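Local coordinates for protein polyprenyl synthetase (Nonlabens dokdonensis, PDB 6KD7) that probably condenses isoprenoid diphosphates into geranylgeranyl pyrophosphate as a magnesium-dependent prenyltransferase of the FPP/GGPP synthase family, at residues A248-L251 / K252-F255; E260-E264 / E265-E269; K270-T273 / V274-F277. All blocks are in the same frame, centred on the assembly; numbering follows the deposited sequence.

Contact 1 (A248-L251 / K252-F255)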
ATOM      1  N   ALA A 248      22.390  16.765 -27.505  1.00 45.36           N
ATOM      2  CA  ALA A 248      22.768  16.124 -26.223  1.00 44.83           C
ATOM      3  C   ALA A 248      21.896  16.647 -25.080  1.00 47.06           C
ATOM      4  O   ALA A 248      21.365  15.837 -24.320  1.00 47.02           O
ATOM      5  CB  ALA A 248      24.228  16.361 -25.917  1.00 43.57           C
ATOM      6  N   THR A 249      21.768  17.963 -24.948  1.00 48.52           N
ATOM      7  CA  THR A 249      21.041  18.584 -23.814  1.00 45.21           C
ATOM      8  C   THR A 249      19.580  18.141 -23.837  1.00 43.60           C
ATOM      9  O   THR A 249      19.101  17.695 -22.793  1.00 42.06           O
ATOM     10  CB  THR A 249      21.149  20.107 -23.795  1.00 47.81           C
ATOM     11  OG1 THR A 249      22.439  20.384 -23.267  1.00 54.54           O
ATOM     12  CG2 THR A 249      20.142  20.762 -22.878  1.00 51.96           C
ATOM     13  N   GLU A 250      18.866  18.213 -24.973  0.50 40.46           N
ATOM     14  CA  GLU A 250      17.417  17.842 -24.983  0.50 42.67           C
ATOM     15  C   GLU A 250      17.248  16.308 -24.985  0.50 41.82           C
ATOM     16  O   GLU A 250      16.133  15.856 -24.619  0.50 36.32           O
ATOM     17  CB  GLU A 250      16.584  18.507 -26.098  0.50 44.47           C
ATOM     18  CG  GLU A 250      15.068  18.490 -25.799  0.50 44.83           C
ATOM     19  CD  GLU A 250      14.153  18.969 -26.915  0.50 45.12           C
ATOM     20  OE1 GLU A 250      13.143  18.263 -27.245  0.50 33.86           O
ATOM     21  OE2 GLU A 250      14.479  20.035 -27.477  0.50 46.82           O
ATOM     22  N   LEU A 251      18.268  15.518 -25.357  1.00 41.83           N
ATOM     23  CA  LEU A 251      18.209  14.046 -25.117  1.00 44.76           C
ATOM     24  C   LEU A 251      18.332  13.769 -23.619  1.00 34.50           C
ATOM     25  O   LEU A 251      17.521  13.027 -23.108  1.00 29.39           O
ATOM     26  CB  LEU A 251      19.288  13.289 -25.889  1.00 46.14           C
ATOM     27  CG  LEU A 251      18.838  12.762 -27.241  1.00 49.71           C
ATOM     28  CD1 LEU A 251      20.023  12.194 -27.988  1.00 55.80           C
ATOM     29  CD2 LEU A 251      17.740  11.732 -27.092  1.00 44.59           C
ATOM     30  N   LYS A 252      19.287  14.389 -22.952  1.00 35.08           N
ATOM     31  CA  LYS A 252      19.455  14.193 -21.495  1.00 38.44           C
ATOM     32  C   LYS A 252      18.185  14.636 -20.762  1.00 38.73           C
ATOM     33  O   LYS A 252      17.846  13.983 -19.762  1.00 37.53           O
ATOM     34  CB  LYS A 252      20.708  14.892 -21.004  1.00 38.80           C
ATOM     35  CG  LYS A 252      21.981  14.309 -21.592  1.00 47.23           C
ATOM     36  CD  LYS A 252      23.230  14.940 -21.066  1.00 50.45           C
ATOM     37  CE  LYS A 252      24.420  14.630 -21.939  1.00 57.77           C
ATOM     38  NZ  LYS A 252      25.668  15.015 -21.246  1.00 68.62           N
ATOM     39  N   GLU A 253      17.449  15.611 -21.292  1.00 39.01           N
ATOM     40  CA  GLU A 253      16.247  16.130 -20.594  1.00 42.01           C
ATOM     41  C   GLU A 253      15.131  15.128 -20.809  1.00 37.21           C
ATOM     42  O   GLU A 253      14.436  14.806 -19.824  1.00 34.10           O
ATOM     43  CB  GLU A 253      15.932  17.569 -21.011  1.00 50.43           C
ATOM     44  CG  GLU A 253      16.748  18.596 -20.214  1.00 53.03           C
ATOM     45  CD  GLU A 253      16.809  19.984 -20.841  1.00 63.92           C
ATOM     46  OE1 GLU A 253      17.532  20.862 -20.292  1.00 64.62           O
ATOM     47  OE2 GLU A 253      16.135  20.187 -21.886  1.00 57.19           O
ATOM     48  N   TRP A 254      15.002  14.561 -22.007  1.00 32.73           N
ATOM     49  CA  TRP A 254      13.992  13.490 -22.199  1.00 31.78           C
ATOM     50  C   TRP A 254      14.311  12.325 -21.262  1.00 29.29           C
ATOM     51  O   TRP A 254      13.393  11.738 -20.718  1.00 29.30           O
ATOM     52  CB  TRP A 254      13.969  13.046 -23.659  1.00 33.61           C
ATOM     53  CG  TRP A 254      13.144  13.944 -24.526  1.00 35.26           C
ATOM     54  CD1 TRP A 254      13.600  14.819 -25.462  1.00 35.72           C
ATOM     55  CD2 TRP A 254      11.708  14.088 -24.503  1.00 33.50           C
ATOM     56  NE1 TRP A 254      12.547  15.464 -26.055  1.00 40.83           N
ATOM     57  CE2 TRP A 254      11.377  15.049 -25.479  1.00 36.48           C
ATOM     58  CE3 TRP A 254      10.675  13.522 -23.742  1.00 35.03           C
ATOM     59  CZ2 TRP A 254      10.061  15.425 -25.742  1.00 35.68           C
ATOM     60  CZ3 TRP A 254       9.369  13.894 -23.998  1.00 37.05           C
ATOM     61  CH2 TRP A 254       9.070  14.838 -24.985  1.00 36.74           C
ATOM     62  N   PHE A 255      15.595  12.016 -21.075  1.00 29.66           N
ATOM     63  CA  PHE A 255      16.041  10.811 -20.319  1.00 31.69           C
ATOM     64  C   PHE A 255      15.961  11.090 -18.819  1.00 38.37           C
ATOM     65  O   PHE A 255      16.250  10.176 -18.048  1.00 36.38           O
ATOM     66  CB  PHE A 255      17.424  10.341 -20.784  1.00 31.61           C
ATOM     67  CG  PHE A 255      17.349   9.243 -21.821  1.00 34.06           C
ATOM     68  CD1 PHE A 255      16.704   9.457 -23.037  1.00 35.51           C
ATOM     69  CD2 PHE A 255      17.845   7.968 -21.560  1.00 37.90           C
ATOM     70  CE1 PHE A 255      16.572   8.432 -23.968  1.00 37.42           C
ATOM     71  CE2 PHE A 255      17.702   6.939 -22.485  1.00 33.80           C
ATOM     72  CZ  PHE A 255      17.062   7.166 -23.685  1.00 35.93           C
TER
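The short helix 248-254 shows how an i to i+4 pair can tie one turn twice, and Glu-250 and Trp-254 are the pair that does it here. The backbone bond from Trp-254 N to Glu-250 O spans 3.1 Å. A second bond runs alongside it between the side chains: in the conformer described, the indole NE1 of Trp-254 gives its hydrogen to Glu-250 OE1, 3.1 Å away, on the anti lone pair that faces away from OE2. The glutamate also takes a second position, so this bond is probably not permanent. It is bent (143°), with OE1 tilted out of the indole plane; the carboxylate is turned 39° against the ring. Glu-250 reaches that far because its CG is turned away from the backbone N (chi1 -161°) and the chain beyond is extended, which lays it beside the indole with both pointing the same way. The five-membered part of the indole also lies close to the backbone, Trp-254 CD1 being 2.9 Å from Glu-250 O.

One residue earlier, Thr-249 and Glu-253 also lie side by side, but methyl CG2 of Thr-249 merely touches carboxylate OE1 of Glu-253 at 3.7 Å. Lys-252 runs its extended chain past the carbonyl of Ala-248, CG 3.2 Å from Ala-248 O. Leu-251 O receives Phe-255 N, and the Phe-255 ring stacks on Tyr-238.

The tryptophan also meets Phe-221 of the second subunit edge to face. In this conformer the indole N-H finds its acceptor within its own helix, which would help to steady the ring at the subunit interface.

Contact 2 (E260-E264 / E265-E269)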
ATOM      1  N   GLU A 260       6.689   6.843 -14.876  1.00 38.12           N
ATOM      2  CA  GLU A 260       5.635   6.924 -13.830  1.00 48.19           C
ATOM      3  C   GLU A 260       5.114   8.354 -13.642  1.00 42.46           C
ATOM      4  O   GLU A 260       4.026   8.452 -13.116  1.00 45.47           O
ATOM      5  CB  GLU A 260       6.173   6.378 -12.523  1.00 54.86           C
ATOM      6  CG  GLU A 260       6.281   4.878 -12.587  1.00 70.31           C
ATOM      7  CD  GLU A 260       7.030   4.271 -11.421  1.00 84.25           C
ATOM      8  OE1 GLU A 260       7.319   3.062 -11.499  1.00102.33           O
ATOM      9  OE2 GLU A 260       7.320   5.010 -10.445  1.00 86.88           O
ATOM     10  N   ASN A 261       5.815   9.391 -14.127  1.00 37.46           N
ATOM     11  CA  ASN A 261       5.404  10.822 -14.053  1.00 36.12           C
ATOM     12  C   ASN A 261       4.725  11.240 -15.356  1.00 39.19           C
ATOM     13  O   ASN A 261       4.467  12.466 -15.547  1.00 36.90           O
ATOM     14  CB  ASN A 261       6.606  11.683 -13.641  1.00 40.94           C
ATOM     15  CG  ASN A 261       7.076  11.259 -12.261  1.00 38.11           C
ATOM     16  OD1 ASN A 261       6.230  10.908 -11.442  1.00 37.25           O
ATOM     17  ND2 ASN A 261       8.385  11.256 -11.996  1.00 33.54           N
ATOM     18  N   MET A 262       4.400  10.271 -16.220  1.00 38.77           N
ATOM     19  CA  MET A 262       3.936  10.565 -17.603  1.00 38.56           C
ATOM     20  C   MET A 262       2.660   9.775 -17.909  1.00 35.70           C
ATOM     21  O   MET A 262       2.447   8.721 -17.300  1.00 35.03           O
ATOM     22  CB  MET A 262       5.028  10.224 -18.618  1.00 42.31           C
ATOM     23  CG  MET A 262       6.341  10.866 -18.259  1.00 47.40           C
ATOM     24  SD  MET A 262       7.706  10.432 -19.387  1.00 40.40           S
ATOM     25  CE  MET A 262       7.162  11.347 -20.820  1.00 44.26           C
ATOM     26  N   THR A 263       1.812  10.370 -18.735  1.00 39.28           N
ATOM     27  CA  THR A 263       0.660   9.726 -19.416  1.00 44.59           C
ATOM     28  C   THR A 263       1.151   8.902 -20.617  1.00 51.59           C
ATOM     29  O   THR A 263       2.228   9.280 -21.186  1.00 42.38           O
ATOM     30  CB  THR A 263      -0.243  10.844 -19.931  1.00 48.63           C
ATOM     31  OG1 THR A 263       0.498  11.634 -20.866  1.00 44.70           O
ATOM     32  CG2 THR A 263      -0.720  11.749 -18.813  1.00 52.18           C
ATOM     33  N   GLU A 264       0.350   7.918 -21.066  1.00 58.21           N
ATOM     34  CA  GLU A 264       0.594   7.113 -22.298  1.00 54.76           C
ATOM     35  C   GLU A 264       1.058   8.021 -23.437  1.00 52.05           C
ATOM     36  O   GLU A 264       2.117   7.748 -24.063  1.00 55.46           O
ATOM     37  CB  GLU A 264      -0.641   6.299 -22.691  1.00 61.52           C
ATOM     38  CG  GLU A 264      -0.643   4.900 -22.079  1.00 71.26           C
ATOM     39  CD  GLU A 264       0.718   4.201 -22.156  1.00 83.44           C
ATOM     40  OE1 GLU A 264       1.302   3.925 -21.085  1.00 70.38           O
ATOM     41  OE2 GLU A 264       1.233   3.984 -23.291  1.00 81.42           O
ATOM     42  N   GLU A 265       0.340   9.107 -23.652  1.00 45.30           N
ATOM     43  CA  GLU A 265       0.526   9.966 -24.841  1.00 48.50           C
ATOM     44  C   GLU A 265       1.867  10.685 -24.720  1.00 52.74           C
ATOM     45  O   GLU A 265       2.516  10.977 -25.774  1.00 48.55           O
ATOM     46  CB  GLU A 265      -0.649  10.939 -24.951  1.00 58.96           C
ATOM     47  CG  GLU A 265      -1.952  10.310 -24.475  1.00 68.82           C
ATOM     48  CD  GLU A 265      -3.107  10.707 -25.361  1.00 84.94           C
ATOM     49  OE1 GLU A 265      -3.317  11.925 -25.478  1.00 97.70           O
ATOM     50  OE2 GLU A 265      -3.743   9.805 -25.976  1.00 85.51           O
ATOM     51  N   GLN A 266       2.271  10.989 -23.478  1.00 49.79           N
ATOM     52  CA  GLN A 266       3.565  11.680 -23.220  1.00 49.75           C
ATOM     53  C   GLN A 266       4.687  10.676 -23.524  1.00 37.27           C
ATOM     54  O   GLN A 266       5.709  11.091 -24.121  1.00 39.04           O
ATOM     55  CB  GLN A 266       3.603  12.263 -21.795  1.00 51.63           C
ATOM     56  CG  GLN A 266       2.699  13.481 -21.659  1.00 52.95           C
ATOM     57  CD  GLN A 266       2.403  13.977 -20.258  1.00 52.65           C
ATOM     58  OE1 GLN A 266       2.417  13.234 -19.261  1.00 38.64           O
ATOM     59  NE2 GLN A 266       2.130  15.281 -20.211  1.00 48.17           N
ATOM     60  N   ILE A 267       4.480   9.422 -23.124  1.00 36.39           N
ATOM     61  CA  ILE A 267       5.459   8.316 -23.328  1.00 41.70           C
ATOM     62  C   ILE A 267       5.625   8.119 -24.846  1.00 41.88           C
ATOM     63  O   ILE A 267       6.779   8.256 -25.344  1.00 37.12           O
ATOM     64  CB  ILE A 267       4.995   7.068 -22.563  1.00 39.74           C
ATOM     65  CG1 ILE A 267       5.097   7.334 -21.056  1.00 37.05           C
ATOM     66  CG2 ILE A 267       5.787   5.834 -23.009  1.00 43.44           C
ATOM     67  CD1 ILE A 267       4.550   6.219 -20.165  1.00 36.49           C
ATOM     68  N   ASP A 268       4.506   8.021 -25.564  1.00 41.00           N
ATOM     69  CA  ASP A 268       4.531   7.864 -27.039  1.00 42.56           C
ATOM     70  C   ASP A 268       5.204   9.086 -27.666  1.00 41.94           C
ATOM     71  O   ASP A 268       6.034   8.890 -28.539  1.00 45.31           O
ATOM     72  CB  ASP A 268       3.127   7.646 -27.600  1.00 46.75           C
ATOM     73  CG  ASP A 268       2.547   6.302 -27.215  1.00 50.73           C
ATOM     74  OD1 ASP A 268       3.302   5.476 -26.720  1.00 65.71           O
ATOM     75  OD2 ASP A 268       1.350   6.103 -27.408  1.00 55.87           O
ATOM     76  N   GLU A 269       4.908  10.301 -27.197  1.00 39.48           N
ATOM     77  CA  GLU A 269       5.590  11.481 -27.787  1.00 39.34           C
ATOM     78  C   GLU A 269       7.086  11.421 -27.484  1.00 36.49           C
ATOM     79  O   GLU A 269       7.870  11.864 -28.323  1.00 36.34           O
ATOM     80  CB  GLU A 269       4.990  12.826 -27.387  1.00 46.36           C
ATOM     81  CG  GLU A 269       5.728  13.975 -28.047  1.00 49.79           C
ATOM     82  CD  GLU A 269       5.261  15.379 -27.723  1.00 51.88           C
ATOM     83  OE1 GLU A 269       6.021  16.318 -27.976  1.00 53.69           O
ATOM     84  OE2 GLU A 269       4.153  15.520 -27.226  1.00 48.61           O
TER
HETATM   85  O   HOH W   1       2.221  13.521 -16.491  1.00 31.33           O
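A capping box opens helix 264-281, with Thr-263 as the N-cap and Gln-266 as its reciprocal partner. Each side chain reaches for the backbone N-H of the other. Gln-266 N approaches Thr-263 OG1 at 3.2 Å, while Thr-263 N points almost straight at the amide oxygen of Gln-266, with 3.0 Å to OE1 and an angle of 175°. The donor is tilted 21° from the plane of that amide. The hydroxyl can serve as cap because chi1 of 61° sets OG1 between the backbone N and the carbonyl carbon, turned back over the first turn; the two side chains cross at an angle, closely enough that Gln-266 CG is 3.0 Å from Thr-263 OG1.

Gln-266 OE1 is gripped a second time by a water that donates to it at 2.8 Å and also to Asn-261 O, so the loop before the cap is held to the same amide. At the other end of that amide, NE2 bonds to Thr-220 O of the second subunit, which fixes its rotation from both sides. Asn-261 likewise directs ND2 to Glu-92 of that subunit.

Next to the capping bonds, Met-262 CB lies 3.8 Å from Ile-267 CG1, and the methionine chain bends at chi3 to bring Met-262 CE 3.6 Å from Gln-266 O. Glu-264 OE2 and Asp-268 OD1 bring like charges within 4.3 Å, yet Glu-264, as the first helical residue, probably benefits from the helix dipole.

The threonine N-cap and its returning partner form a capping box, here with glutamine at N3, accompanied by a hydrophobic staple between Met-262 and Ile-267.

Contact 3 (K270-T273 / V274-F277)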
ATOM      1  N   LYS A 270       7.443  10.974 -26.282  1.00 35.79           N
ATOM      2  CA  LYS A 270       8.869  10.857 -25.906  1.00 37.19           C
ATOM      3  C   LYS A 270       9.544   9.856 -26.850  1.00 31.57           C
ATOM      4  O   LYS A 270      10.610  10.166 -27.357  1.00 34.86           O
ATOM      5  CB  LYS A 270       8.983  10.355 -24.466  1.00 34.80           C
ATOM      6  CG  LYS A 270      10.408  10.152 -23.977  1.00 35.47           C
ATOM      7  CD  LYS A 270      10.513   9.626 -22.574  1.00 37.13           C
ATOM      8  CE  LYS A 270      11.944   9.510 -22.107  1.00 37.48           C
ATOM      9  NZ  LYS A 270      12.029   9.057 -20.708  1.00 36.79           N
ATOM     10  N   LYS A 271       8.893   8.726 -27.114  1.00 33.72           N
ATOM     11  CA  LYS A 271       9.482   7.695 -28.004  1.00 36.99           C
ATOM     12  C   LYS A 271       9.658   8.249 -29.420  1.00 40.78           C
ATOM     13  O   LYS A 271      10.761   8.124 -29.943  1.00 36.50           O
ATOM     14  CB  LYS A 271       8.592   6.455 -28.022  1.00 36.22           C
ATOM     15  CG  LYS A 271       8.478   5.728 -26.694  1.00 34.84           C
ATOM     16  CD  LYS A 271       7.631   4.490 -26.767  1.00 33.16           C
ATOM     17  CE  LYS A 271       7.586   3.728 -25.465  1.00 32.49           C
ATOM     18  NZ  LYS A 271       6.783   2.497 -25.591  1.00 36.33           N
ATOM     19  N   GLU A 272       8.641   8.921 -29.962  1.00 39.47           N
ATOM     20  CA  GLU A 272       8.741   9.484 -31.341  1.00 39.60           C
ATOM     21  C   GLU A 272       9.826  10.544 -31.362  1.00 36.91           C
ATOM     22  O   GLU A 272      10.689  10.506 -32.259  1.00 39.87           O
ATOM     23  CB  GLU A 272       7.387   9.958 -31.879  1.00 46.41           C
ATOM     24  CG  GLU A 272       6.436   8.800 -32.192  1.00 60.51           C
ATOM     25  CD  GLU A 272       7.073   7.543 -32.824  1.00 72.34           C
ATOM     26  OE1 GLU A 272       7.941   7.681 -33.759  1.00 67.25           O
ATOM     27  OE2 GLU A 272       6.743   6.411 -32.358  1.00 70.72           O
ATOM     28  N   THR A 273       9.886  11.401 -30.350  1.00 38.58           N
ATOM     29  CA  THR A 273      10.840  12.532 -30.362  1.00 37.49           C
ATOM     30  C   THR A 273      12.258  12.010 -30.185  1.00 38.39           C
ATOM     31  O   THR A 273      13.184  12.493 -30.917  1.00 40.20           O
ATOM     32  CB  THR A 273      10.517  13.553 -29.265  1.00 40.23           C
ATOM     33  OG1 THR A 273       9.123  13.854 -29.330  1.00 42.29           O
ATOM     34  CG2 THR A 273      11.361  14.790 -29.421  1.00 36.89           C
ATOM     35  N   VAL A 274      12.453  11.091 -29.230  1.00 38.62           N
ATOM     36  CA  VAL A 274      13.820  10.537 -28.999  1.00 37.68           C
ATOM     37  C   VAL A 274      14.251   9.749 -30.246  1.00 34.52           C
ATOM     38  O   VAL A 274      15.396   9.924 -30.682  1.00 33.52           O
ATOM     39  CB  VAL A 274      13.879   9.694 -27.721  1.00 39.68           C
ATOM     40  CG1 VAL A 274      15.201   8.944 -27.616  1.00 38.14           C
ATOM     41  CG2 VAL A 274      13.654  10.577 -26.509  1.00 39.77           C
ATOM     42  N   LYS A 275      13.367   8.935 -30.829  1.00 34.83           N
ATOM     43  CA  LYS A 275      13.687   8.215 -32.103  1.00 37.57           C
ATOM     44  C   LYS A 275      14.195   9.234 -33.127  1.00 40.76           C
ATOM     45  O   LYS A 275      15.317   9.029 -33.684  1.00 40.80           O
ATOM     46  CB  LYS A 275      12.503   7.380 -32.580  1.00 37.03           C
ATOM     47  CG  LYS A 275      12.352   6.084 -31.794  1.00 38.08           C
ATOM     48  CD  LYS A 275      11.039   5.377 -31.984  1.00 41.69           C
ATOM     49  CE  LYS A 275      10.825   4.991 -33.429  1.00 50.97           C
ATOM     50  NZ  LYS A 275       9.890   3.851 -33.509  1.00 56.99           N
ATOM     51  N   VAL A 276      13.522  10.379 -33.256  1.00 40.40           N
ATOM     52  CA  VAL A 276      13.960  11.391 -34.261  1.00 38.62           C
ATOM     53  C   VAL A 276      15.338  11.913 -33.873  1.00 39.72           C
ATOM     54  O   VAL A 276      16.176  12.063 -34.793  1.00 43.75           O
ATOM     55  CB  VAL A 276      12.924  12.517 -34.437  1.00 41.06           C
ATOM     56  CG1 VAL A 276      13.487  13.631 -35.309  1.00 41.58           C
ATOM     57  CG2 VAL A 276      11.606  11.968 -34.988  1.00 37.72           C
ATOM     58  N   PHE A 277      15.598  12.178 -32.597  1.00 37.27           N
ATOM     59  CA  PHE A 277      16.948  12.638 -32.163  1.00 47.17           C
ATOM     60  C   PHE A 277      18.006  11.568 -32.464  1.00 44.80           C
ATOM     61  O   PHE A 277      19.142  11.890 -32.825  1.00 46.98           O
ATOM     62  CB  PHE A 277      16.987  12.985 -30.673  1.00 54.49           C
ATOM     63  CG  PHE A 277      16.420  14.343 -30.357  1.00 66.02           C
ATOM     64  CD1 PHE A 277      16.926  15.477 -30.977  1.00 79.23           C
ATOM     65  CD2 PHE A 277      15.365  14.488 -29.468  1.00 72.15           C
ATOM     66  CE1 PHE A 277      16.385  16.723 -30.704  1.00 76.48           C
ATOM     67  CE2 PHE A 277      14.833  15.739 -29.192  1.00 70.95           C
ATOM     68  CZ  PHE A 277      15.348  16.849 -29.805  1.00 72.24           C
TER
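Val-274 and Lys-270 meet flank to flank along helix 264-281, with CG2 of the valine 4.1 Å from CG of the lysine. The same methyl of Val-274 rests 3.2 Å from Lys-270 O, the carbonyl that receives Val-274 N. The ammonium of Lys-270 is drawn off to Asn-232.

Lys-275 next lays its chain over the carbonyl of Lys-271, Lys-275 CD coming within 3.4 Å of Lys-271 O. A bend at chi3 (61°) then turns CE past Glu-272 OE1. The charged ends of Glu-272 and Lys-275 stay 4.2 Å apart between OE2 and NZ, too far for a salt bridge, and NZ bonds instead to Ala-214 O.

Val-276 closes its turn onto Glu-272 O, with Val-276 CG2 3.2 Å from that oxygen. Phe-277 lies beside Thr-273: methyl CG2 of Thr-273 touches ring atom CE2 of Phe-277 at 3.6 Å. A single torsion (chi1 -49°) sends Thr-273 OG1 back to its bond with Glu-269 O and leaves CG2 on the side of the ring.

The four successive i to i+4 backbone bonds are those of a regular alpha-helix, here one of the helices of the predominantly alpha-helical prenyl synthase fold.

In the fold
Contacts 2 and 3 share helix 264-281, the first at its capped start and the second further along, whereas contact 1 sits on the preceding helix 248-254. The two helices meet where Trp-254 and Glu-250 of contact 1 pack against Thr-273, Val-274 and Phe-277 of contact 3; the centres of contacts 1 and 3 are about 11 Å apart. Contacts 1 and 2 do not touch each other, yet both face Phe-221 of the second subunit. Contacts 1 and 2 lie at the surface and rely on polar side-chain bonds to backbone or ring N-H groups. Contact 3, partly buried and untouched by another chain, instead combines apolar packing with lysines whose ammonium groups bond to other parts of the same chain.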